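Local structure of L-ribulose 3-epimerase (3VYL) at residues L157-A160 with A161-L164; I277-G280 with L281-R285. The protein catalyses the epimerisation of ketoses at C3, interconverting L-ribulose with high efficiency, and binds manganese in a TIM barrel. One frame throughout, in Å; residues are numbered along the deposited sequence.

Contact 1 of 2, residues L157-A160 with A161-L164; sequences LNTA and AQGL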
ATOM      1  N   LEU A 157      -7.676  24.017  12.820  1.00 28.50           N
ATOM      2  CA  LEU A 157      -6.525  23.162  12.692  1.00 27.99           C
ATOM      3  C   LEU A 157      -6.859  21.806  12.178  1.00 27.65           C
ATOM      4  O   LEU A 157      -7.262  20.958  12.914  1.00 26.58           O
ATOM      5  CB  LEU A 157      -5.849  23.014  14.033  1.00 26.84           C
ATOM      6  CG  LEU A 157      -5.605  24.226  14.887  1.00 26.03           C
ATOM      7  CD1 LEU A 157      -4.979  23.787  16.157  1.00 25.46           C
ATOM      8  CD2 LEU A 157      -4.701  25.203  14.217  1.00 25.14           C
ATOM      9  N   ASN A 158      -6.612  21.612  10.902  1.00 28.36           N
ATOM     10  CA  ASN A 158      -6.963  20.393  10.221  1.00 28.66           C
ATOM     11  C   ASN A 158      -5.736  19.676   9.799  1.00 29.37           C
ATOM     12  O   ASN A 158      -5.793  18.590   9.376  1.00 29.96           O
ATOM     13  CB  ASN A 158      -7.829  20.665   8.981  1.00 27.70           C
ATOM     14  CG  ASN A 158      -9.105  21.387   9.292  1.00 27.66           C
ATOM     15  OD1 ASN A 158      -9.790  21.076  10.227  1.00 27.49           O
ATOM     16  ND2 ASN A 158      -9.410  22.354   8.512  1.00 26.50           N
ATOM     17  N   THR A 159      -4.607  20.324   9.901  1.00 30.70           N
ATOM     18  CA  THR A 159      -3.357  19.780   9.378  1.00 30.72           C
ATOM     19  C   THR A 159      -2.229  19.858  10.414  1.00 30.91           C
ATOM     20  O   THR A 159      -2.158  20.821  11.187  1.00 32.34           O
ATOM     21  CB  THR A 159      -3.040  20.485   8.042  1.00 32.09           C
ATOM     22  OG1 THR A 159      -3.333  19.589   6.955  1.00 34.05           O
ATOM     23  CG2 THR A 159      -1.605  20.958   7.938  1.00 32.48           C
ATOM     24  N   ALA A 160      -1.369  18.839  10.470  1.00 30.64           N
ATOM     25  CA  ALA A 160      -0.254  18.842  11.438  1.00 29.65           C
ATOM     26  C   ALA A 160       0.646  20.068  11.271  1.00 30.06           C
ATOM     27  O   ALA A 160       1.133  20.625  12.254  1.00 31.26           O
ATOM     28  CB  ALA A 160       0.562  17.568  11.352  1.00 28.32           C
ATOM     29  N   ALA A 161       0.853  20.485  10.023  1.00 30.25           N
ATOM     30  CA  ALA A 161       1.602  21.701   9.721  1.00 31.09           C
ATOM     31  C   ALA A 161       0.906  22.965  10.230  1.00 31.72           C
ATOM     32  O   ALA A 161       1.576  23.886  10.681  1.00 32.41           O
ATOM     33  CB  ALA A 161       1.883  21.801   8.228  1.00 31.74           C
ATOM     34  N   GLN A 162      -0.426  23.003  10.164  1.00 33.23           N
ATOM     35  CA  GLN A 162      -1.215  24.108  10.746  1.00 34.24           C
ATOM     36  C   GLN A 162      -0.981  24.185  12.243  1.00 35.43           C
ATOM     37  O   GLN A 162      -0.880  25.277  12.809  1.00 37.49           O
ATOM     38  CB  GLN A 162      -2.715  23.934  10.497  1.00 31.67           C
ATOM     39  CG  GLN A 162      -3.251  24.584   9.234  1.00 30.77           C
ATOM     40  CD  GLN A 162      -4.614  24.039   8.829  1.00 31.09           C
ATOM     41  OE1 GLN A 162      -4.970  22.904   9.163  1.00 31.28           O
ATOM     42  NE2 GLN A 162      -5.381  24.843   8.103  1.00 29.73           N
ATOM     43  N   GLY A 163      -0.897  23.019  12.875  1.00 34.32           N
ATOM     44  CA  GLY A 163      -0.714  22.942  14.315  1.00 35.44           C
ATOM     45  C   GLY A 163       0.639  23.487  14.695  1.00 36.51           C
ATOM     46  O   GLY A 163       0.735  24.349  15.563  1.00 38.01           O
ATOM     47  N   LEU A 164       1.676  22.979  14.025  1.00 36.60           N
ATOM     48  CA  LEU A 164       3.060  23.443  14.177  1.00 33.74           C
ATOM     49  C   LEU A 164       3.164  24.965  14.121  1.00 34.09           C
ATOM     50  O   LEU A 164       3.710  25.578  15.030  1.00 36.28           O
ATOM     51  CB  LEU A 164       3.934  22.809  13.098  1.00 31.70           C
ATOM     52  CG  LEU A 164       4.807  21.577  13.360  1.00 31.19           C
ATOM     53  CD1 LEU A 164       4.532  20.874  14.685  1.00 30.94           C
ATOM     54  CD2 LEU A 164       4.702  20.602  12.199  1.00 29.73           C
TER
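Gln162 OE1 turns back over the start of its own helix and receives two consecutive backbone amides of the preceding loop. The sounder bond comes from Asn158 N, which lies 2.7 Å from Gln162 OE1 and above the plane of the side-chain carbonyl; the one from Thr159 N is strongly bent (117° at the hydrogen) and weak. Thr159 is the N-cap, and Gln162, three residues on, reaches back as in one half of a capping box, though its bond to the N-cap N-H is weak and the Thr159 side chain gives no capping bond in return. Past CG the glutamine chain runs extended (chi2 163°), which carries its amide away from the helix to the loop. There NE2 is held by His295 O of the second subunit, so both ends of the amide are engaged and its rotation is probably fixed. The threonine methyl CG2 instead packs on Ala161 CB at 3.6 Å. Below the cap the first helical turn closes through Gly163 N to Thr159 O (3.0 Å) and Leu164 N to Ala160 O (3.0 Å), while Ala160 N is taken by Glu188. Helix 160-170 follows strand 143-147 in the barrel and lies against strand 175-180, where Ala160 meets Leu179 and Leu164 meets Leu177.

Contact 2 of 2, residues I277-G280 with L281-R285; sequences IGLG and LETAR
The flat peptide carbonyl of Leu279 takes two donors from Thr283, one at its end and one over a face. Thr283 N approaches Leu279 O head-on at 2.8 Å, with a C=O...N angle of 177°, while Thr283 OG1 donates to the same Leu279 O at 2.9 Å from well above the carbonyl plane. This is the familiar habit of a threonine inside an alpha-helix, whose hydroxyl shares the carbonyl four residues back; here it occurs in the long helix 266-292 of the TIM-barrel chain. With OG1 beside its own backbone N (chi1 -45°), the hydroxyl faces back along the helix toward that oxygen. A valine here would probably leave Leu279 O with the peptide N-H alone and lose the polar second grip on this turn. Leu279 crosses Thr283 at a slant, its CG 4.0 Å from Thr283 OG1, and His272 of the fourth subunit packs on both side chains. The Glu282 carboxylate is engaged further along the helix, in a salt bridge with Arg286. A different face of the helix turns to the barrel: Ile277 packs on Leu238 and Phe240 of strand 238-240, Leu281 and Ala284 on Phe226 of helix 222-231. Along that face the Ile277 and Leu281 side chains run alongside each other in the same direction, with Ile277 CG2 3.9 Å from Leu281 CD1.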
ATOM      1  N   ILE A 277      -2.313  -2.928  17.693  1.00 29.78           N
ATOM      2  CA  ILE A 277      -1.340  -1.887  18.029  1.00 29.73           C
ATOM      3  C   ILE A 277      -0.066  -2.520  18.608  1.00 29.93           C
ATOM      4  O   ILE A 277       1.045  -2.075  18.304  1.00 30.72           O
ATOM      5  CB  ILE A 277      -1.912  -0.812  18.978  1.00 28.34           C
ATOM      6  CG1 ILE A 277      -3.188  -0.186  18.386  1.00 28.49           C
ATOM      7  CG2 ILE A 277      -0.876   0.268  19.230  1.00 28.56           C
ATOM      8  CD1 ILE A 277      -3.978   0.695  19.347  1.00 27.26           C
ATOM      9  N   GLY A 278      -0.234  -3.572  19.409  1.00 28.93           N
ATOM     10  CA  GLY A 278       0.890  -4.250  20.031  1.00 28.27           C
ATOM     11  C   GLY A 278       1.809  -4.840  18.984  1.00 29.01           C
ATOM     12  O   GLY A 278       2.980  -4.475  18.901  1.00 31.21           O
ATOM     13  N   LEU A 279       1.267  -5.741  18.176  1.00 28.94           N
ATOM     14  CA  LEU A 279       2.006  -6.361  17.086  1.00 30.27           C
ATOM     15  C   LEU A 279       2.570  -5.323  16.118  1.00 31.97           C
ATOM     16  O   LEU A 279       3.766  -5.327  15.830  1.00 35.06           O
ATOM     17  CB  LEU A 279       1.117  -7.358  16.340  1.00 30.22           C
ATOM     18  CG  LEU A 279       1.810  -8.356  15.418  1.00 30.25           C
ATOM     19  CD1 LEU A 279       2.925  -9.111  16.135  1.00 29.19           C
ATOM     20  CD2 LEU A 279       0.775  -9.318  14.847  1.00 31.04           C
ATOM     21  N   GLY A 280       1.709  -4.430  15.635  1.00 31.95           N
ATOM     22  CA  GLY A 280       2.108  -3.360  14.735  1.00 29.81           C
ATOM     23  C   GLY A 280       3.373  -2.644  15.151  1.00 29.67           C
ATOM     24  O   GLY A 280       4.264  -2.429  14.331  1.00 30.59           O
ATOM     25  N   LEU A 281       3.467  -2.278  16.426  1.00 29.94           N
ATOM     26  CA  LEU A 281       4.669  -1.596  16.931  1.00 29.00           C
ATOM     27  C   LEU A 281       5.884  -2.520  17.039  1.00 29.26           C
ATOM     28  O   LEU A 281       6.990  -2.104  16.722  1.00 28.83           O
ATOM     29  CB  LEU A 281       4.395  -0.902  18.259  1.00 27.86           C
ATOM     30  CG  LEU A 281       3.479   0.324  18.170  1.00 28.16           C
ATOM     31  CD1 LEU A 281       2.966   0.671  19.559  1.00 27.33           C
ATOM     32  CD2 LEU A 281       4.188   1.514  17.530  1.00 26.43           C
ATOM     33  N   GLU A 282       5.680  -3.763  17.472  1.00 28.77           N
ATOM     34  CA  GLU A 282       6.775  -4.711  17.546  1.00 31.27           C
ATOM     35  C   GLU A 282       7.389  -4.933  16.149  1.00 32.07           C
ATOM     36  O   GLU A 282       8.616  -4.892  15.987  1.00 30.22           O
ATOM     37  CB  GLU A 282       6.314  -6.043  18.137  1.00 33.43           C
ATOM     38  CG  GLU A 282       7.426  -6.811  18.839  1.00 37.81           C
ATOM     39  CD  GLU A 282       7.291  -8.320  18.704  1.00 43.62           C
ATOM     40  OE1 GLU A 282       8.314  -8.982  18.432  1.00 47.58           O
ATOM     41  OE2 GLU A 282       6.174  -8.858  18.870  1.00 47.57           O
ATOM     42  N   THR A 283       6.520  -5.166  15.161  1.00 30.76           N
ATOM     43  CA  THR A 283       6.917  -5.324  13.770  1.00 30.34           C
ATOM     44  C   THR A 283       7.694  -4.110  13.231  1.00 31.76           C
ATOM     45  O   THR A 283       8.757  -4.272  12.602  1.00 31.90           O
ATOM     46  CB  THR A 283       5.702  -5.606  12.882  1.00 29.18           C
ATOM     47  OG1 THR A 283       4.884  -6.592  13.513  1.00 29.99           O
ATOM     48  CG2 THR A 283       6.135  -6.148  11.532  1.00 28.97           C
ATOM     49  N   ALA A 284       7.189  -2.906  13.497  1.00 29.87           N
ATOM     50  CA  ALA A 284       7.891  -1.699  13.088  1.00 30.43           C
ATOM     51  C   ALA A 284       9.240  -1.553  13.806  1.00 32.38           C
ATOM     52  O   ALA A 284      10.150  -0.897  13.291  1.00 33.46           O
ATOM     53  CB  ALA A 284       7.025  -0.470  13.307  1.00 29.36           C
ATOM     54  N   ARG A 285       9.364  -2.164  14.985  1.00 34.42           N
ATOM     55  CA  ARG A 285      10.585  -2.082  15.792  1.00 36.23           C
ATOM     56  C   ARG A 285      11.613  -3.025  15.185  1.00 34.42           C
ATOM     57  O   ARG A 285      12.726  -2.616  14.871  1.00 33.84           O
ATOM     58  CB  ARG A 285      10.298  -2.455  17.252  1.00 41.30           C
ATOM     59  CG  ARG A 285      11.271  -1.902  18.287  1.00 48.29           C
ATOM     60  CD  ARG A 285      11.018  -0.417  18.566  1.00 55.62           C
ATOM     61  NE  ARG A 285       9.660  -0.151  19.050  1.00 60.77           N
ATOM     62  CZ  ARG A 285       9.352   0.266  20.280  1.00 62.91           C
ATOM     63  NH1 ARG A 285      10.305   0.492  21.180  1.00 61.41           N
ATOM     64  NH2 ARG A 285       8.078   0.473  20.608  1.00 61.30           N
TER

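Overall arrangement
The two contacts illustrate how local bonding changes between the beginning and the interior of a helix. Contact 1 is buried, where a loop becomes helix 160-170, and a side-chain amide serves backbone N-H groups there. In contact 2, partly buried within helix 266-292, the roles reverse: a side-chain hydroxyl donates to a backbone carbonyl already used by the helix. Their centres lie about 26 Å apart in one chain and they share no element. Both nevertheless meet other subunits of the tetramer, contact 1 two of them and contact 2 one. The residues of the second subunit that meet contact 1, Ala293 to His295, directly follow that subunit's copy of helix 266-292.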